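Local coordinates for protein beta-fructofuranosidase (Arthrobacter, PDB 3WPU) that is a member of the levansucrase/invertase family in the beta-fructosidase clan, whose catalytic domains share a five-bladed beta-propeller fold, at residues P45-N49 with F411-P415; S54-T59 with L391-P396; V60-F64 with I435-G439; L402-P406 with G416-A420; T453-D457 with A468-Y473. All coordinates share one frame; numbering follows the deposited sequence. Where two conformers were deposited one is given.

Interaction 1: residues P45-N49 with F411-P415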
# COMPACT_ATOMS: atom_id res chain seq x y z
N PRO A 45 -15.29 11.66 24.65
CA PRO A 45 -15.72 10.59 25.55
C PRO A 45 -15.64 9.17 24.95
O PRO A 45 -15.34 9.00 23.76
CB PRO A 45 -17.17 10.95 25.85
CG PRO A 45 -17.62 11.83 24.77
CD PRO A 45 -16.41 12.43 24.08
N SER A 46 -15.90 8.19 25.81
CA SER A 46 -15.91 6.78 25.45
C SER A 46 -16.49 6.52 24.06
O SER A 46 -17.58 6.97 23.73
CB SER A 46 -16.75 5.99 26.49
OG SER A 46 -16.69 4.60 26.21
N ARG A 47 -15.71 5.79 23.26
CA ARG A 47 -16.08 5.35 21.90
C ARG A 47 -16.24 6.43 20.82
O ARG A 47 -16.61 6.11 19.69
CB ARG A 47 -17.35 4.49 21.95
CG ARG A 47 -17.24 3.34 22.92
CD ARG A 47 -18.36 2.34 22.75
NE ARG A 47 -18.13 1.20 23.61
CZ ARG A 47 -19.07 0.34 23.99
NH1 ARG A 47 -20.32 0.48 23.57
NH2 ARG A 47 -18.76 -0.66 24.80
N GLU A 48 -15.95 7.69 21.13
CA GLU A 48 -15.99 8.75 20.14
C GLU A 48 -14.58 9.00 19.63
O GLU A 48 -13.62 8.72 20.33
CB GLU A 48 -16.57 10.02 20.74
CG GLU A 48 -17.99 9.78 21.23
CD GLU A 48 -18.77 11.05 21.51
OE1 GLU A 48 -19.89 10.91 22.08
OE2 GLU A 48 -18.29 12.16 21.19
N ASN A 49 -14.48 9.46 18.39
CA ASN A 49 -13.20 9.85 17.79
C ASN A 49 -12.60 11.06 18.50
O ASN A 49 -13.31 12.03 18.77
CB ASN A 49 -13.47 10.19 16.33
CG ASN A 49 -12.22 10.50 15.55
OD1 ASN A 49 -11.14 10.00 15.85
ND2 ASN A 49 -12.38 11.30 14.52
N PHE A 411 -13.38 -2.06 25.33
CA PHE A 411 -14.66 -1.55 25.77
C PHE A 411 -14.97 -0.06 25.48
O PHE A 411 -16.10 0.29 25.18
CB PHE A 411 -14.78 -1.80 27.29
CG PHE A 411 -16.13 -1.49 27.84
CD1 PHE A 411 -16.43 -0.22 28.34
CD2 PHE A 411 -17.11 -2.47 27.86
CE1 PHE A 411 -17.68 0.06 28.85
CE2 PHE A 411 -18.37 -2.19 28.37
CZ PHE A 411 -18.65 -0.92 28.86
N ASN A 412 -13.96 0.81 25.55
CA ASN A 412 -14.17 2.25 25.43
C ASN A 412 -13.68 2.84 24.09
O ASN A 412 -13.62 4.06 23.92
CB ASN A 412 -13.45 2.97 26.56
CG ASN A 412 -14.12 2.77 27.90
OD1 ASN A 412 -13.53 2.21 28.82
ND2 ASN A 412 -15.35 3.22 28.01
N GLN A 413 -13.34 1.97 23.15
CA GLN A 413 -12.69 2.43 21.91
C GLN A 413 -13.73 2.65 20.81
O GLN A 413 -14.83 2.08 20.84
CB GLN A 413 -11.61 1.42 21.51
CG GLN A 413 -10.66 1.93 20.43
CD GLN A 413 -10.22 3.35 20.69
OE1 GLN A 413 -10.69 4.29 20.04
NE2 GLN A 413 -9.36 3.53 21.68
N HIS A 414 -13.41 3.49 19.82
CA HIS A 414 -14.29 3.75 18.70
C HIS A 414 -14.44 2.44 17.91
O HIS A 414 -13.46 1.76 17.66
CB HIS A 414 -13.74 4.87 17.79
CG HIS A 414 -14.72 5.37 16.78
ND1 HIS A 414 -15.16 4.59 15.72
CD2 HIS A 414 -15.38 6.54 16.67
CE1 HIS A 414 -16.03 5.27 15.00
NE2 HIS A 414 -16.18 6.46 15.55
N PRO A 415 -15.68 2.07 17.53
CA PRO A 415 -15.87 0.77 16.83
C PRO A 415 -15.34 0.69 15.39
O PRO A 415 -15.35 -0.37 14.78
CB PRO A 415 -17.40 0.58 16.85
CG PRO A 415 -17.96 1.93 17.06
CD PRO A 415 -16.97 2.68 17.92

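Interaction 2: residues S54-T59 with L391-P396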
# COMPACT_ATOMS: atom_id res chain seq x y z
N SER A 54 -10.56 16.12 9.70
CA SER A 54 -9.87 16.30 8.41
C SER A 54 -8.80 15.24 8.12
O SER A 54 -8.36 15.11 6.98
CB SER A 54 -9.27 17.69 8.28
OG SER A 54 -8.25 17.88 9.25
N VAL A 55 -8.33 14.54 9.14
CA VAL A 55 -7.35 13.49 8.96
C VAL A 55 -7.85 12.14 9.47
O VAL A 55 -7.06 11.22 9.73
CB VAL A 55 -6.00 13.87 9.62
CG1 VAL A 55 -5.36 15.07 8.92
CG2 VAL A 55 -6.13 14.09 11.12
N THR A 56 -9.17 12.04 9.59
CA THR A 56 -9.84 10.80 9.97
C THR A 56 -10.68 10.25 8.81
O THR A 56 -11.49 10.97 8.20
CB THR A 56 -10.73 11.01 11.20
OG1 THR A 56 -9.93 11.42 12.32
CG2 THR A 56 -11.49 9.74 11.56
N MET A 57 -10.51 8.97 8.51
CA MET A 57 -11.32 8.29 7.49
C MET A 57 -12.79 8.30 7.87
O MET A 57 -13.10 8.02 9.01
CB MET A 57 -10.86 6.84 7.35
CG MET A 57 -11.45 6.11 6.16
SD MET A 57 -10.82 4.41 6.07
CE MET A 57 -11.89 3.75 4.78
N PRO A 58 -13.69 8.59 6.91
CA PRO A 58 -15.12 8.42 7.15
C PRO A 58 -15.44 7.07 7.71
O PRO A 58 -14.82 6.07 7.35
CB PRO A 58 -15.74 8.63 5.77
CG PRO A 58 -14.76 9.51 5.04
CD PRO A 58 -13.40 9.18 5.59
N THR A 59 -16.41 7.04 8.63
CA THR A 59 -16.76 5.83 9.34
C THR A 59 -17.45 4.83 8.42
O THR A 59 -18.43 5.17 7.73
CB THR A 59 -17.64 6.20 10.55
OG1 THR A 59 -16.89 7.00 11.48
CG2 THR A 59 -18.14 4.96 11.28
N LEU A 391 0.36 12.15 10.14
CA LEU A 391 -0.94 11.53 9.91
C LEU A 391 -1.66 12.16 8.72
O LEU A 391 -1.86 13.36 8.71
CB LEU A 391 -1.83 11.67 11.13
CG LEU A 391 -3.21 11.00 11.09
CD1 LEU A 391 -3.08 9.52 10.81
CD2 LEU A 391 -3.90 11.29 12.39
N ALA A 392 -2.08 11.31 7.79
CA ALA A 392 -2.92 11.71 6.66
C ALA A 392 -4.34 11.13 6.75
O ALA A 392 -5.32 11.83 6.49
CB ALA A 392 -2.28 11.32 5.36
N LEU A 393 -4.48 9.86 7.11
CA LEU A 393 -5.80 9.25 7.12
C LEU A 393 -5.90 8.16 8.17
O LEU A 393 -5.59 6.99 7.90
CB LEU A 393 -6.16 8.69 5.73
CG LEU A 393 -7.61 8.25 5.51
CD1 LEU A 393 -8.49 9.47 5.37
CD2 LEU A 393 -7.75 7.38 4.27
N GLY A 394 -6.32 8.54 9.37
CA GLY A 394 -6.44 7.65 10.50
C GLY A 394 -7.83 7.07 10.65
O GLY A 394 -8.84 7.72 10.35
N ASN A 395 -7.89 5.82 11.06
CA ASN A 395 -9.19 5.28 11.45
C ASN A 395 -9.74 6.12 12.61
O ASN A 395 -8.98 6.71 13.38
CB ASN A 395 -9.08 3.83 11.82
CG ASN A 395 -8.79 2.94 10.63
OD1 ASN A 395 -8.96 3.32 9.47
ND2 ASN A 395 -8.34 1.73 10.91
N PRO A 396 -11.08 6.14 12.75
CA PRO A 396 -11.61 6.88 13.89
C PRO A 396 -11.12 6.19 15.15
O PRO A 396 -11.19 4.96 15.25
CB PRO A 396 -13.13 6.75 13.74
CG PRO A 396 -13.39 5.87 12.58
CD PRO A 396 -12.12 5.69 11.81
O HOH W 1 -6.38 14.02 5.23
O HOH W 2 -7.78 9.33 13.07

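Interaction 3: residues V60-F64 with I435-G439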
# COMPACT_ATOMS: atom_id res chain seq x y z
N VAL A 60 -16.92 3.61 8.39
CA VAL A 60 -17.44 2.55 7.52
C VAL A 60 -18.61 1.86 8.22
O VAL A 60 -18.48 1.50 9.37
CB VAL A 60 -16.35 1.52 7.22
CG1 VAL A 60 -16.87 0.38 6.37
CG2 VAL A 60 -15.23 2.22 6.45
N PRO A 61 -19.72 1.66 7.49
CA PRO A 61 -20.81 0.95 8.21
C PRO A 61 -20.48 -0.51 8.48
O PRO A 61 -19.77 -1.14 7.70
CB PRO A 61 -21.99 1.05 7.26
CG PRO A 61 -21.40 1.24 5.94
CD PRO A 61 -20.16 2.09 6.16
N GLN A 62 -21.05 -1.02 9.57
CA GLN A 62 -20.80 -2.38 10.02
C GLN A 62 -21.48 -3.41 9.14
O GLN A 62 -21.05 -4.56 9.11
CB GLN A 62 -21.24 -2.56 11.48
CG GLN A 62 -20.70 -3.84 12.11
CD GLN A 62 -20.75 -3.86 13.62
OE1 GLN A 62 -20.56 -2.85 14.29
NE2 GLN A 62 -20.98 -5.04 14.18
N ASP A 63 -22.54 -3.00 8.46
CA ASP A 63 -23.21 -3.83 7.46
C ASP A 63 -22.59 -3.52 6.11
O ASP A 63 -22.98 -2.55 5.44
CB ASP A 63 -24.71 -3.57 7.45
CG ASP A 63 -25.33 -3.85 8.79
OD1 ASP A 63 -25.51 -5.04 9.12
OD2 ASP A 63 -25.60 -2.87 9.53
N PHE A 64 -21.61 -4.31 5.74
CA PHE A 64 -20.91 -4.09 4.49
C PHE A 64 -21.15 -5.30 3.59
O PHE A 64 -21.33 -6.42 4.08
CB PHE A 64 -19.43 -3.85 4.73
CG PHE A 64 -18.78 -4.83 5.68
CD1 PHE A 64 -18.35 -6.08 5.22
CD2 PHE A 64 -18.61 -4.52 7.03
CE1 PHE A 64 -17.73 -6.96 6.08
CE2 PHE A 64 -18.00 -5.41 7.89
CZ PHE A 64 -17.57 -6.65 7.43
N ILE A 435 -11.24 -3.97 5.00
CA ILE A 435 -11.82 -3.96 6.34
C ILE A 435 -11.26 -5.07 7.22
O ILE A 435 -11.24 -6.25 6.82
CB ILE A 435 -13.34 -4.17 6.24
CG1 ILE A 435 -14.00 -3.03 5.46
CG2 ILE A 435 -13.95 -4.27 7.64
CD1 ILE A 435 -15.47 -3.24 5.15
N ASP A 436 -10.79 -4.71 8.41
CA ASP A 436 -10.23 -5.70 9.30
C ASP A 436 -11.32 -6.04 10.30
O ASP A 436 -11.87 -7.15 10.25
CB ASP A 436 -8.95 -5.23 9.97
CG ASP A 436 -8.25 -6.35 10.73
OD1 ASP A 436 -8.83 -7.43 10.94
OD2 ASP A 436 -7.11 -6.13 11.16
N THR A 437 -11.66 -5.09 11.16
CA THR A 437 -12.77 -5.29 12.12
C THR A 437 -13.65 -4.05 12.21
O THR A 437 -13.15 -2.95 12.18
CB THR A 437 -12.21 -5.57 13.52
OG1 THR A 437 -11.42 -6.74 13.46
CG2 THR A 437 -13.34 -5.76 14.59
N ILE A 438 -14.96 -4.23 12.38
CA ILE A 438 -15.85 -3.13 12.72
C ILE A 438 -16.75 -3.63 13.83
O ILE A 438 -17.30 -4.72 13.72
CB ILE A 438 -16.73 -2.67 11.54
CG1 ILE A 438 -15.83 -2.15 10.40
CG2 ILE A 438 -17.68 -1.57 11.98
CD1 ILE A 438 -16.57 -1.79 9.13
N GLY A 439 -16.82 -2.86 14.90
CA GLY A 439 -17.74 -3.19 16.00
C GLY A 439 -17.15 -3.01 17.37
O GLY A 439 -15.99 -2.65 17.54

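Interaction 4: residues L402-P406 with G416-A420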
# COMPACT_ATOMS: atom_id res chain seq x y z
N LEU A 402 -7.44 2.76 25.52
CA LEU A 402 -6.61 1.70 24.96
C LEU A 402 -7.14 1.30 23.57
O LEU A 402 -8.34 1.36 23.30
CB LEU A 402 -6.58 0.48 25.90
CG LEU A 402 -6.00 0.71 27.31
CD1 LEU A 402 -6.08 -0.57 28.11
CD2 LEU A 402 -4.56 1.18 27.23
N GLY A 403 -6.23 0.90 22.70
CA GLY A 403 -6.59 0.58 21.33
C GLY A 403 -7.27 -0.78 21.16
O GLY A 403 -7.99 -1.00 20.19
N GLY A 404 -7.04 -1.71 22.08
CA GLY A 404 -7.51 -3.07 21.89
C GLY A 404 -6.85 -3.77 20.72
O GLY A 404 -5.77 -3.37 20.24
N GLN A 405 -7.52 -4.80 20.20
CA GLN A 405 -7.05 -5.56 19.04
C GLN A 405 -8.20 -5.88 18.10
O GLN A 405 -9.36 -5.92 18.52
CB GLN A 405 -6.40 -6.88 19.44
CG GLN A 405 -5.16 -6.76 20.28
CD GLN A 405 -4.03 -6.08 19.54
OE1 GLN A 405 -3.91 -6.18 18.32
NE2 GLN A 405 -3.18 -5.38 20.29
N PRO A 406 -7.90 -6.14 16.82
CA PRO A 406 -8.97 -6.46 15.88
C PRO A 406 -9.79 -7.70 16.24
O PRO A 406 -10.89 -7.85 15.75
CB PRO A 406 -8.24 -6.68 14.55
CG PRO A 406 -6.86 -6.23 14.75
CD PRO A 406 -6.59 -5.95 16.17
N GLY A 416 -14.81 1.80 14.91
CA GLY A 416 -14.12 1.87 13.61
C GLY A 416 -12.61 1.91 13.72
O GLY A 416 -11.93 2.14 12.72
N HIS A 417 -12.07 1.70 14.91
CA HIS A 417 -10.62 1.76 15.16
C HIS A 417 -9.82 0.87 14.22
O HIS A 417 -8.71 1.23 13.84
CB HIS A 417 -10.36 1.32 16.60
CG HIS A 417 -9.00 1.64 17.14
ND1 HIS A 417 -7.95 0.76 17.06
CD2 HIS A 417 -8.57 2.68 17.88
CE1 HIS A 417 -6.90 1.27 17.70
NE2 HIS A 417 -7.26 2.44 18.20
N PHE A 418 -10.39 -0.26 13.81
CA PHE A 418 -9.73 -1.19 12.89
C PHE A 418 -10.50 -1.36 11.58
O PHE A 418 -10.39 -2.40 10.91
CB PHE A 418 -9.56 -2.55 13.57
CG PHE A 418 -8.78 -2.50 14.86
CD1 PHE A 418 -7.42 -2.20 14.84
CD2 PHE A 418 -9.39 -2.77 16.07
CE1 PHE A 418 -6.68 -2.18 16.02
CE2 PHE A 418 -8.64 -2.75 17.25
CZ PHE A 418 -7.30 -2.43 17.23
N GLN A 419 -11.29 -0.36 11.20
CA GLN A 419 -12.20 -0.50 10.06
C GLN A 419 -11.50 -0.65 8.74
O GLN A 419 -12.12 -1.10 7.77
CB GLN A 419 -13.17 0.69 9.97
CG GLN A 419 -12.50 2.00 9.58
CD GLN A 419 -13.47 3.16 9.46
OE1 GLN A 419 -14.56 3.15 10.03
NE2 GLN A 419 -13.09 4.14 8.67
N ALA A 420 -10.25 -0.21 8.68
CA ALA A 420 -9.51 -0.13 7.43
C ALA A 420 -8.03 -0.37 7.67
O ALA A 420 -7.46 0.07 8.68
CB ALA A 420 -9.73 1.24 6.79

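Interaction 5: residues T453-D457 with A468-Y473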
# COMPACT_ATOMS: atom_id res chain seq x y z
N THR A 453 -14.25 3.24 -1.06
CA THR A 453 -13.15 4.10 -1.42
C THR A 453 -13.47 5.51 -0.94
O THR A 453 -14.63 5.95 -1.04
CB THR A 453 -12.99 4.01 -2.91
OG1 THR A 453 -12.58 2.68 -3.22
CG2 THR A 453 -11.95 5.02 -3.45
N VAL A 454 -12.46 6.21 -0.45
CA VAL A 454 -12.65 7.54 0.10
C VAL A 454 -11.75 8.49 -0.65
O VAL A 454 -11.02 8.06 -1.51
CB VAL A 454 -12.43 7.61 1.63
CG1 VAL A 454 -13.45 6.75 2.35
CG2 VAL A 454 -11.01 7.21 2.03
N LYS A 455 -11.87 9.77 -0.35
CA LYS A 455 -11.14 10.79 -1.12
C LYS A 455 -10.39 11.71 -0.17
O LYS A 455 -10.98 12.38 0.68
CB LYS A 455 -12.11 11.59 -2.01
CG LYS A 455 -11.42 12.63 -2.88
CD LYS A 455 -12.40 13.20 -3.90
CE LYS A 455 -11.79 14.34 -4.69
NZ LYS A 455 -11.83 15.65 -3.95
N MET A 456 -9.07 11.81 -0.37
CA MET A 456 -8.22 12.62 0.45
C MET A 456 -7.64 13.68 -0.46
O MET A 456 -6.97 13.36 -1.44
CB MET A 456 -7.11 11.74 1.04
CG MET A 456 -6.13 12.49 1.92
SD MET A 456 -4.86 11.41 2.60
CE MET A 456 -4.08 10.79 1.11
N ASP A 457 -7.90 14.95 -0.13
CA ASP A 457 -7.33 16.06 -0.90
C ASP A 457 -5.93 16.35 -0.41
O ASP A 457 -5.69 16.57 0.78
CB ASP A 457 -8.23 17.27 -0.81
CG ASP A 457 -9.57 17.03 -1.51
OD1 ASP A 457 -9.62 16.16 -2.42
OD2 ASP A 457 -10.55 17.69 -1.15
N ALA A 468 -6.66 16.87 3.59
CA ALA A 468 -7.99 16.93 4.20
C ALA A 468 -8.90 15.94 3.53
O ALA A 468 -9.02 15.89 2.31
CB ALA A 468 -8.59 18.33 4.09
N VAL A 469 -9.64 15.21 4.35
CA VAL A 469 -10.63 14.30 3.83
C VAL A 469 -11.76 15.09 3.18
O VAL A 469 -12.20 16.12 3.71
CB VAL A 469 -11.19 13.46 4.98
CG1 VAL A 469 -12.46 12.71 4.57
CG2 VAL A 469 -10.11 12.47 5.44
N ASP A 470 -12.20 14.60 2.02
CA ASP A 470 -13.33 15.21 1.30
C ASP A 470 -14.62 14.53 1.74
O ASP A 470 -14.98 13.48 1.22
CB ASP A 470 -13.13 15.14 -0.20
CG ASP A 470 -14.26 15.81 -0.96
OD1 ASP A 470 -15.17 16.38 -0.30
OD2 ASP A 470 -14.24 15.76 -2.21
N TYR A 471 -15.32 15.15 2.68
CA TYR A 471 -16.59 14.61 3.17
C TYR A 471 -17.78 14.87 2.21
O TYR A 471 -18.89 14.40 2.47
CB TYR A 471 -16.88 15.16 4.57
CG TYR A 471 -16.05 14.51 5.66
CD1 TYR A 471 -16.44 13.31 6.23
CD2 TYR A 471 -14.87 15.11 6.11
CE1 TYR A 471 -15.69 12.72 7.24
CE2 TYR A 471 -14.12 14.53 7.11
CZ TYR A 471 -14.53 13.34 7.68
OH TYR A 471 -13.78 12.78 8.69
N SER A 472 -17.54 15.55 1.08
CA SER A 472 -18.58 15.76 0.08
C SER A 472 -18.57 14.63 -0.95
O SER A 472 -19.48 14.53 -1.77
CB SER A 472 -18.40 17.10 -0.63
OG SER A 472 -17.24 17.09 -1.45
N TYR A 473 -17.54 13.79 -0.91
CA TYR A 473 -17.40 12.67 -1.82
C TYR A 473 -18.37 11.57 -1.44
O TYR A 473 -18.41 11.15 -0.29
CB TYR A 473 -15.96 12.16 -1.79
CG TYR A 473 -15.62 11.02 -2.74
CD1 TYR A 473 -15.47 11.24 -4.10
CD2 TYR A 473 -15.33 9.76 -2.25
CE1 TYR A 473 -15.13 10.20 -4.96
CE2 TYR A 473 -14.97 8.73 -3.09
CZ TYR A 473 -14.88 8.95 -4.45
OH TYR A 473 -14.52 7.93 -5.28
O HOH W 3 -13.80 10.77 1.52
O HOH W 4 -10.96 18.05 1.35

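Interaction 1: residues P45-N49 with F411-P415
Arg47 and His414 bring their alpha carbons nearest each other across two irregular loops, 4.0 Å from Arg47 CA to His414 CA. Residues 45-48 form a type II beta turn, closed by Glu48 N bonding to Pro45 O, and Arg47 takes its third position with a positive phi of 68°. Arg47 N donates to Asn412 O at 2.8 Å, approaching from well above the carbonyl plane. Its own carbonyl turns toward His414, Arg47 O standing 3.5 Å from His414 CA in a CA-H...O contact.

The Arg47 side chain runs out extended from CG to NE, which carries the guanidinium as far as Phe411. Arg47 NE and NH2 grip Phe411 O side-on, at 2.7 and 2.9 Å, with the oxygen in the guanidinium plane. NH2 meets a lone pair in the plane of the carbonyl, whereas NE is tilted from that plane. The same NH2 also stands over the centre of the Phe411 ring. This is a cation-pi contact, Arg47 CZ being 4.9 Å from the ring centroid and 3° off its normal. Arginine suits the place because one flat cation serves both carbonyl and ring. Alongside, Asn412 ND2 donates almost straight to Ser46 OG at 2.6 Å, within its amide plane. His414 offers its CD2 edge to Asn49 N, while its ND1 pairs with Gly416 N.

The contact lies at the surface and joins the loop between helix 30-38 and strand 72-81 to the one between strands 391-394 and 423-425. Beside it, His441 touches Arg47 and Phe411, and Pro415 is backbone-bonded to Gly439, just after strand 437-438.

Interaction 2: residues S54-T59 with L391-P396
Thr56 and Gly394 form a single beta bridge that docks loop 54-59 on the end of strand 391-394, just past a classic beta bulge in which Ala392 and Leu393 both face Val370. Gly394 uses both of its backbone polar groups. Gly394 N donates to Val55 O at 2.8 Å, with an essentially straight N-H...O angle of 179°, and Gly394 O accepts from Met57 N at 2.8 Å. The absence of a side chain on Gly394 leaves room for the neighbouring Leu391.

Apolar groups pack around the bridge. Val55 CG2 meets Leu391 CD2 at 3.8 Å as the two branched side chains cross at a slant. Leu393, with CG anti to its own backbone N (chi1 -169°), brings CD1 to 3.7 Å from Met57 CA. Thr56 turns its methyl CG2 to Pro396 CA at 3.7 Å. Its hydroxyl bonds to Pro52 O, Asn49 ND2 and a water of the seam, so threonine serves apolar and polar neighbours at once.

Two waters finish the seam. One donates to both Ser54 O and Ala392 O; the other donates to Thr56 OG1 and Asn395 O. The Asn395 amide reaches onward to Ala420 O and His417 O. With no charged side chain in either segment, the buried joint rests on backbone bonds, hydrocarbon packing and water that donates to polar oxygens of both segments.

Interaction 3: residues V60-F64 with I435-G439
Val60, Gln62 and Phe64 lay an irregular loop against the short beta hairpin of strands 437-438 and 443-446, gripping Ile438 and the preceding Ile435. The delta methyl of Ile438 is the common meeting point: Ile438 CD1 lies 3.5 Å from Val60 CG1, and Pro61 O and the Phe64 ring are also close. Val60 crosses Ile438 at about a right angle, so the two branched chains mesh rather than run alongside.

Phe64 presents a face to Ile435. Ile435 CD1 stands 3.9 Å from the Phe64 ring centroid, 20° off the normal and shifted toward the rim, a CH-pi contact. With chi1 at 47°, Phe64 CG occupies the crowded position between backbone N and carbonyl carbon, which turns the ring inward to the isoleucines. Both isoleucines send CG1 beside their own backbone N and end in an extended CD1; that of Ile435 is a slim methyl suited to the ring face.

Gln62 slides past Ile438 in the opposite direction, its CB 3.7 Å from Ile438 CG2. Farther out, Gln62 OE1 comes to 3.3 Å from Gly439 CA, while NE2 bonds to Asp443 O. Gly439 has a phi of 137°, a conformation readily reached by glycine, and its bare alpha carbon lets the amide draw in.

Trp481 touches Pro61 and Phe64, and Val445 touches Gln62 and Phe64. The aliphatic cluster around the Phe64 face thus joins the loop before strand 72-81 to the 437-438/443-446 hairpin and its lead-in.

Interaction 4: residues L402-P406 with G416-A420
Phe418 lies with its ring layered between Pro406 and His417. On one face Pro406 CD stands 3.8 Å from the Phe418 ring centroid, 13° off the normal, a CH-pi contact from the ring methylene. Pro406 N lies over the same face, nearer the rim, and His417 ND1 stands above the opposite one. Phe418 reaches this slot with CG anti to its carbonyl carbon (chi1 -57°), and its far edge runs up to the Gly403-Gly404 backbone: Phe418 CZ is 3.5 Å from Gly404 O, which lies near the ring plane.

His417 instead has CG anti to the backbone N (chi1 -165°), and so slips its ring beneath Gly403. Gly403 O sits over that face, 3.5 Å from His417 CE1, and with no side chain on Gly403 the ring also approaches its alpha carbon. His417 NE2 is held by Arg357 NH1, which helps to fix the ring's rotation. Gly404 has a positive phi, for which glycine is well suited.

Both segments belong to the long loop between strands 391-394 and 423-425, the second forming a type I turn from Gly416 to Gln419. Strand 437-438 lies alongside, where the Thr437 hydroxyl donates to Pro406 O and the Thr437 backbone bonds to Phe418.

Interaction 5: residues T453-D457 with A468-Y473
Lys455 and Asp470 face each other at the open end of the beta hairpin of strands 454-458 and 467-469. Lys455 NZ bridges two carboxylates: it meets Asp470 OD2 at 3.0 Å on the anti side and Asp457 OD1 at 2.7 Å by its syn lone pair. Chi4 of Lys455, at -82°, bends the otherwise extended chain so that NZ falls between them. Asp457 OD2 and Asp470 OD2 are close, and the shared ammonium probably offsets their repulsion. Lower down, Lys455 CB lies over the Tyr473 ring, 3.9 Å from the centroid, so the lysine pairs its hydrocarbon part with an aromatic face.

The backbone sets this register. Asp457 and Ala468 form an antiparallel hydrogen-bonded pair, Met456 and Val469 a non-hydrogen-bonded one, and Asp470 N continues to Lys455 O at 2.9 Å. An Asx turn then steadies the aspartate, Asp470 OD1 accepting from Ser472 N at 2.9 Å, and a type I turn from Asp470 brings Tyr473 back toward the strand.

Beyond, Val454 bonds to Val431 in strand 430-434, while Val469, on the edge strand of this sheet, bonds to Ser54. At the rim of the Tyr473 ring, near its plane, Thr453 O approaches CE2 of Tyr473 to 3.5 Å.

From the N terminus, the loop after helix 30-38 makes three successive contacts with later parts of the chain. Interaction 1 (45-49 with 411-415) closes a loop of some 360 residues, with interaction 2 (54-59 with 391-396) nested inside it. Interaction 3 (60-64 with 435-439) crosses both. Interaction 4 (402-406 with 416-420) is a short closure that crosses interaction 1, follows interaction 2 and is nested within interaction 3. Interaction 5 closes the hairpin of strands 454-458 and 467-469 after all the others, yet touches interaction 2, Tyr471 OH probably bonding to Thr56 O. Together they tie the early loop to strand 391-394, the loop before strand 423-425, and the two later hairpins.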